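PDB 2BBE: antibiotic biosynthesis monooxygenase family protein, which is of unproven function but probably acts as a monooxygenase, built on a dimeric alpha/beta-barrel (ferredoxin-like) fold. Local coordinates for residues G46-E51 with V65-D70; C16-L21 with F98-Y103. All blocks are in the same frame, centred on the assembly; numbering follows the deposited sequence.

Overall arrangement
From the N terminus, the chain lays down strand 8-22, passes through helices 27-35 and 38-42, and returns to the sheet as the hairpin of strands 47-55 and 61-68. Contact 1 closes that hairpin, with 13 residues, mostly strand, between its segments. Helices 71-78 and 81-94 follow before strand 95-107 reaches the far side of strand 8-22, where contact 2 closes a loop of 76 residues. Contact 1 thus nests inside contact 2. They meet where strands 61-68 and 8-22 are neighbours: Glu-66 N probably bonds Cys-16 O at 2.8 Å. Each contact ties one strand pair, and the pairing of 61-68 with 8-22 unites both in one antiparallel sheet. Both touch the second subunit.

Contact 1 (G46-E51 with V65-D70); sequences GCIRYE and VEKFVD
Ile-48 and Arg-49 both turn their backbone N-H groups to Lys-67 O, at 2.8 Å from Ile-48 N and 3.0 Å from Arg-49 N, approaching from the same face of the carbonyl plane. This doubly gripped oxygen marks a classic beta bulge in the beta hairpin of strands 47-55 and 61-68, shifting the register by one residue. Arg-49 completes the pair with Lys-67, and Glu-51 pairs with Val-65 farther along, both through reciprocal backbone bonds, while Val-69 N closes the other end on Gly-46 O. Within the bulge the CB of Ile-48 points toward the partner strand, and its CG1 packs on Val-69 CG1 at 3.9 Å.

On one side of the sheet, Tyr-50 and Glu-66 run alongside each other, ring and carboxylate planes 61° apart. Tyr-50 CE1 comes within 3.6 Å of Glu-66 CD, and a water joins Tyr-50 OH to Glu-66 OE2. Cys-47 SG sits obliquely by the Phe-68 ring, 4.9 Å from its centroid.

On the opposite side, in one of the two modelled conformers of Lys-67, its CE covers a face of the Arg-49 guanidinium, whose chain is bent at chi3 (-56°). In that conformer Arg-49 NH2 and Lys-67 NZ lie 3.7 Å apart; Arg-49 NH1 salt-bridges Glu-51 of the second subunit and Lys-67 NZ bonds Gln-105, which would ease this proximity.

Farther out, His-77 of helix 71-78 meets the Tyr-50 and Phe-68 rings, helix 38-42 packs on Cys-47 and Tyr-50 through Thr-41, and strand 8-22 continues the sheet beyond strand 61-68.

Contact 2 (C16-L21 with F98-Y103); sequences CVASFL and FHVETY
An antiparallel pairing of the first and last strands of the chain, 8-22 and 95-107, neighbours in the sheet, brings residues 16-21 against 98-103, as in the ferredoxin-like fold of the dimeric alpha/beta-barrel superfamily. The segment axes run 4.7 Å apart and antiparallel, at 178°. Two hydrogen-bonded pairs hold them: Val-17 N donates to Glu-101 O at 2.9 Å and Glu-101 N answers to Val-17 O, while Ser-19 and His-99 repeat the exchange. Between these pairs, Ala-18 CA passes 3.3 Å from His-99 O in a CA-H...O contact.

Cys-16, Ala-18 and Phe-20 share one face with Phe-98, Val-100 and Thr-102. The two methyls of Val-100 divide their work, CG1 meeting Cys-16 SG at 3.8 Å and CG2 resting by Ala-18 CB. Phe-20 presents CD1 to Phe-98 CB at 3.5 Å. Because Phe-98 CG stands between its backbone N and carbonyl carbon (chi1 70°), the ring turns off from strand 8-22, keeping a looser touch on Phe-20 and leaving CB as the main contact. Tyr-86 meets the Phe-20 ring edge-to-face, and Met-91 of helix 81-94 touches both phenylalanines.

On the more polar face, Ser-19 OG lies beside His-99 CB, and Val-17 CG2 packs obliquely by Tyr-103 CE1 at 4.1 Å. Along strand 95-107, His-99 NE2 donates to Glu-101 OE1 at 2.8 Å; the carboxylate oxygen lies near the imidazole plane and is approached on its anti side, from 33° out of the carboxylate plane.

Glu-101 OE2 binds Arg-61 and Ser-55 of the second subunit, and Tyr-103 OH bonds Thr-63 there. The largely apolar face, covered by helix 81-94 at its phenylalanine end, is thus backed by a polar one whose carboxylate joins its own strand's histidine to the second subunit.

Contact 1 (G46-E51 with V65-D70)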
loop_
_atom_site.group_PDB
_atom_site.type_symbol
_atom_site.label_atom_id
_atom_site.label_comp_id
_atom_site.label_asym_id
_atom_site.label_seq_id
_atom_site.Cartn_x
_atom_site.Cartn_y
_atom_site.Cartn_z
ATOM N N GLY A 46 13.179 -0.390 7.790
ATOM C CA GLY A 46 12.863 -1.510 6.903
ATOM C C GLY A 46 11.425 -2.029 6.974
ATOM O O GLY A 46 11.101 -3.014 6.313
ATOM N N CYS A 47 10.562 -1.355 7.731
ATOM C CA CYS A 47 9.134 -1.684 7.745
ATOM C C CYS A 47 8.393 -1.030 6.577
ATOM O O CYS A 47 8.452 0.203 6.402
ATOM C CB CYS A 47 8.476 -1.251 9.054
ATOM S SG CYS A 47 6.686 -1.617 9.064
ATOM N N ILE A 48 7.722 -1.847 5.771
ATOM C CA ILE A 48 6.906 -1.341 4.636
ATOM C C ILE A 48 5.446 -1.210 5.040
ATOM O O ILE A 48 4.788 -0.210 4.729
ATOM C CB ILE A 48 7.019 -2.263 3.379
ATOM C CG1 ILE A 48 8.463 -2.297 2.855
ATOM C CG2 ILE A 48 6.007 -1.870 2.261
ATOM C CD1 ILE A 48 8.714 -3.440 1.800
ATOM N N ARG A 49 4.963 -2.207 5.780
ATOM C CA ARG A 49 3.571 -2.322 6.144
ATOM C C ARG A 49 3.461 -2.994 7.496
ATOM O O ARG A 49 4.163 -3.985 7.796
ATOM C CB ARG A 49 2.790 -3.143 5.080
ATOM C CG ARG A 49 1.364 -3.430 5.427
ATOM C CD ARG A 49 0.670 -4.338 4.370
ATOM N NE ARG A 49 0.756 -3.763 3.022
ATOM C CZ ARG A 49 0.677 -4.471 1.895
ATOM N NH1 ARG A 49 0.514 -5.791 1.943
ATOM N NH2 ARG A 49 0.739 -3.860 0.722
ATOM N N TYR A 50 2.570 -2.461 8.319
ATOM C CA TYR A 50 2.290 -3.066 9.627
ATOM C C TYR A 50 0.869 -2.728 10.051
ATOM O O TYR A 50 0.630 -1.742 10.779
ATOM C CB TYR A 50 3.309 -2.553 10.636
ATOM C CG TYR A 50 3.434 -3.358 11.901
ATOM C CD1 TYR A 50 3.899 -4.689 11.875
ATOM C CD2 TYR A 50 3.150 -2.771 13.124
ATOM C CE1 TYR A 50 4.056 -5.429 13.059
ATOM C CE2 TYR A 50 3.316 -3.489 14.323
ATOM C CZ TYR A 50 3.762 -4.810 14.270
ATOM O OH TYR A 50 3.915 -5.477 15.451
ATOM N N GLU A 51 -0.071 -3.544 9.582
ATOM C CA GLU A 51 -1.487 -3.228 9.683
ATOM C C GLU A 51 -2.179 -4.212 10.609
ATOM O O GLU A 51 -2.010 -5.428 10.473
ATOM C CB GLU A 51 -2.138 -3.286 8.301
ATOM C CG GLU A 51 -1.592 -2.224 7.350
ATOM C CD GLU A 51 -2.174 -2.355 5.956
ATOM O OE1 GLU A 51 -3.026 -3.250 5.725
ATOM O OE2 GLU A 51 -1.776 -1.548 5.091
ATOM N N VAL A 65 -1.004 -7.831 9.495
ATOM C CA VAL A 65 -0.582 -8.045 8.117
ATOM C C VAL A 65 0.617 -7.132 7.895
ATOM O O VAL A 65 0.512 -5.897 8.027
ATOM C CB VAL A 65 -1.736 -7.719 7.136
ATOM C CG1 VAL A 65 -1.210 -7.630 5.663
ATOM C CG2 VAL A 65 -2.856 -8.789 7.302
ATOM N N GLU A 66 1.764 -7.741 7.591
ATOM C CA GLU A 66 3.039 -7.038 7.663
ATOM C C GLU A 66 3.849 -7.231 6.388
ATOM O O GLU A 66 3.673 -8.243 5.687
ATOM C CB GLU A 66 3.878 -7.580 8.848
ATOM C CG GLU A 66 3.103 -7.817 10.161
ATOM C CD GLU A 66 3.958 -8.486 11.254
ATOM O OE1 GLU A 66 5.191 -8.640 11.074
ATOM O OE2 GLU A 66 3.389 -8.848 12.314
ATOM N N LYS A 67 4.751 -6.281 6.132
ATOM C CA LYS A 67 5.737 -6.391 5.044
ATOM C C LYS A 67 7.004 -5.626 5.417
ATOM O O LYS A 67 6.941 -4.504 5.943
ATOM C CB LYS A 67 5.165 -5.891 3.702
ATOM C CG LYS A 67 5.917 -6.406 2.460
ATOM C CD LYS A 67 5.418 -5.779 1.129
ATOM C CE LYS A 67 4.033 -6.278 0.690
ATOM N NZ LYS A 67 3.590 -5.707 -0.671
ATOM N N PHE A 68 8.153 -6.246 5.148
ATOM C CA PHE A 68 9.478 -5.696 5.451
ATOM C C PHE A 68 10.365 -5.797 4.221
ATOM O O PHE A 68 10.154 -6.660 3.358
ATOM C CB PHE A 68 10.133 -6.440 6.637
ATOM C CG PHE A 68 9.373 -6.281 7.915
ATOM C CD1 PHE A 68 8.318 -7.150 8.222
ATOM C CD2 PHE A 68 9.674 -5.226 8.791
ATOM C CE1 PHE A 68 7.571 -6.982 9.403
ATOM C CE2 PHE A 68 8.938 -5.040 9.962
ATOM C CZ PHE A 68 7.890 -5.913 10.269
ATOM N N VAL A 69 11.346 -4.899 4.128
ATOM C CA VAL A 69 12.179 -4.816 2.925
ATOM C C VAL A 69 12.965 -6.118 2.663
ATOM O O VAL A 69 13.301 -6.434 1.520
ATOM C CB VAL A 69 13.129 -3.584 2.970
ATOM C CG1 VAL A 69 12.316 -2.278 2.989
ATOM C CG2 VAL A 69 14.050 -3.656 4.160
ATOM N N ASP A 70 13.256 -6.866 3.730
ATOM C CA ASP A 70 14.012 -8.125 3.608
ATOM C C ASP A 70 14.017 -8.869 4.924
ATOM O O ASP A 70 13.471 -8.382 5.900
ATOM C CB ASP A 70 15.447 -7.914 3.080
ATOM C CG ASP A 70 16.288 -6.953 3.935
ATOM O OD1 ASP A 70 16.105 -6.835 5.159
ATOM O OD2 ASP A 70 17.178 -6.307 3.341
HETATM O O HOH W 1 1.612 -7.816 3.450
HETATM O O HOH W 2 4.864 -8.244 14.992
#

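Contact 2 (C16-L21 with F98-Y103)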
loop_
_atom_site.group_PDB
_atom_site.type_symbol
_atom_site.label_atom_id
_atom_site.label_comp_id
_atom_site.label_asym_id
_atom_site.label_seq_id
_atom_site.Cartn_x
_atom_site.Cartn_y
_atom_site.Cartn_z
ATOM N N CYS A 16 4.519 -11.019 6.388
ATOM C CA CYS A 16 4.158 -11.822 7.557
ATOM C C CYS A 16 2.707 -11.623 7.912
ATOM O O CYS A 16 2.196 -10.479 7.917
ATOM C CB CYS A 16 5.047 -11.482 8.778
ATOM S SG CYS A 16 4.635 -12.420 10.289
ATOM N N VAL A 17 2.029 -12.730 8.198
ATOM C CA VAL A 17 0.677 -12.679 8.742
ATOM C C VAL A 17 0.716 -13.350 10.117
ATOM O O VAL A 17 1.115 -14.512 10.235
ATOM C CB VAL A 17 -0.359 -13.374 7.832
ATOM C CG1 VAL A 17 -1.756 -13.339 8.486
ATOM C CG2 VAL A 17 -0.404 -12.694 6.432
ATOM N N ALA A 18 0.319 -12.618 11.149
ATOM C CA ALA A 18 0.400 -13.126 12.530
ATOM C C ALA A 18 -0.970 -12.931 13.179
ATOM O O ALA A 18 -1.407 -11.786 13.397
ATOM C CB ALA A 18 1.519 -12.356 13.316
ATOM N N SER A 19 -1.660 -14.041 13.458
ATOM C CA SER A 19 -3.015 -13.988 13.992
ATOM C C SER A 19 -2.994 -14.462 15.421
ATOM O O SER A 19 -2.256 -15.404 15.764
ATOM C CB SER A 19 -3.998 -14.847 13.177
ATOM O OG SER A 19 -3.610 -16.220 13.158
ATOM N N PHE A 20 -3.815 -13.815 16.240
ATOM C CA PHE A 20 -3.886 -14.092 17.670
ATOM C C PHE A 20 -5.324 -14.251 18.081
ATOM O O PHE A 20 -6.148 -13.366 17.815
ATOM C CB PHE A 20 -3.237 -12.952 18.463
ATOM C CG PHE A 20 -1.812 -12.698 18.063
ATOM C CD1 PHE A 20 -0.774 -13.440 18.639
ATOM C CD2 PHE A 20 -1.517 -11.783 17.045
ATOM C CE1 PHE A 20 0.550 -13.244 18.240
ATOM C CE2 PHE A 20 -0.210 -11.580 16.642
ATOM C CZ PHE A 20 0.832 -12.303 17.238
ATOM N N LEU A 21 -5.631 -15.385 18.719
ATOM C CA LEU A 21 -6.989 -15.628 19.220
ATOM C C LEU A 21 -7.044 -15.303 20.703
ATOM O O LEU A 21 -6.436 -16.014 21.512
ATOM C CB LEU A 21 -7.385 -17.095 19.018
ATOM C CG LEU A 21 -8.833 -17.458 19.389
ATOM C CD1 LEU A 21 -9.841 -16.833 18.386
ATOM C CD2 LEU A 21 -8.987 -18.967 19.431
ATOM N N PHE A 98 -2.301 -18.878 18.679
ATOM C CA PHE A 98 -1.855 -17.923 17.681
ATOM C C PHE A 98 -1.199 -18.665 16.530
ATOM O O PHE A 98 -0.968 -19.865 16.610
ATOM C CB PHE A 98 -0.900 -16.882 18.309
ATOM C CG PHE A 98 0.457 -17.439 18.712
ATOM C CD1 PHE A 98 0.603 -18.219 19.864
ATOM C CD2 PHE A 98 1.583 -17.171 17.936
ATOM C CE1 PHE A 98 1.867 -18.737 20.239
ATOM C CE2 PHE A 98 2.850 -17.683 18.293
ATOM C CZ PHE A 98 2.992 -18.461 19.461
ATOM N N HIS A 99 -0.925 -17.950 15.449
ATOM C CA HIS A 99 -0.201 -18.525 14.327
ATOM C C HIS A 99 0.595 -17.430 13.645
ATOM O O HIS A 99 0.090 -16.332 13.422
ATOM C CB HIS A 99 -1.165 -19.174 13.322
ATOM C CG HIS A 99 -0.470 -19.915 12.221
ATOM N ND1 HIS A 99 -0.064 -21.227 12.352
ATOM C CD2 HIS A 99 -0.097 -19.531 10.978
ATOM C CE1 HIS A 99 0.526 -21.624 11.237
ATOM N NE2 HIS A 99 0.520 -20.614 10.385
ATOM N N VAL A 100 1.849 -17.721 13.325
ATOM C CA VAL A 100 2.671 -16.749 12.613
ATOM C C VAL A 100 3.152 -17.439 11.340
ATOM O O VAL A 100 3.609 -18.590 11.392
ATOM C CB VAL A 100 3.902 -16.309 13.446
ATOM C CG1 VAL A 100 4.833 -15.393 12.599
ATOM C CG2 VAL A 100 3.478 -15.624 14.756
ATOM N N GLU A 101 3.018 -16.771 10.198
ATOM C CA GLU A 101 3.502 -17.335 8.941
ATOM C C GLU A 101 4.208 -16.258 8.139
ATOM O O GLU A 101 3.682 -15.161 7.998
ATOM C CB GLU A 101 2.337 -17.884 8.095
ATOM C CG GLU A 101 2.822 -18.784 6.924
ATOM C CD GLU A 101 2.125 -20.152 6.904
ATOM O OE1 GLU A 101 1.167 -20.358 7.687
ATOM O OE2 GLU A 101 2.522 -21.015 6.090
ATOM N N THR A 102 5.392 -16.571 7.607
ATOM C CA THR A 102 6.074 -15.618 6.708
ATOM C C THR A 102 5.994 -16.109 5.275
ATOM O O THR A 102 5.835 -17.319 5.030
ATOM C CB THR A 102 7.562 -15.374 7.099
ATOM O OG1 THR A 102 8.282 -16.604 6.964
ATOM C CG2 THR A 102 7.661 -14.850 8.549
ATOM N N TYR A 103 6.095 -15.165 4.341
ATOM C CA TYR A 103 5.842 -15.405 2.939
ATOM C C TYR A 103 6.781 -14.564 2.065
ATOM O O TYR A 103 7.331 -13.555 2.535
ATOM C CB TYR A 103 4.436 -14.915 2.609
ATOM C CG TYR A 103 3.282 -15.658 3.238
ATOM C CD1 TYR A 103 2.771 -15.284 4.499
ATOM C CD2 TYR A 103 2.641 -16.685 2.536
ATOM C CE1 TYR A 103 1.650 -15.950 5.051
ATOM C CE2 TYR A 103 1.539 -17.366 3.085
ATOM C CZ TYR A 103 1.050 -16.988 4.333
ATOM O OH TYR A 103 -0.047 -17.644 4.856
#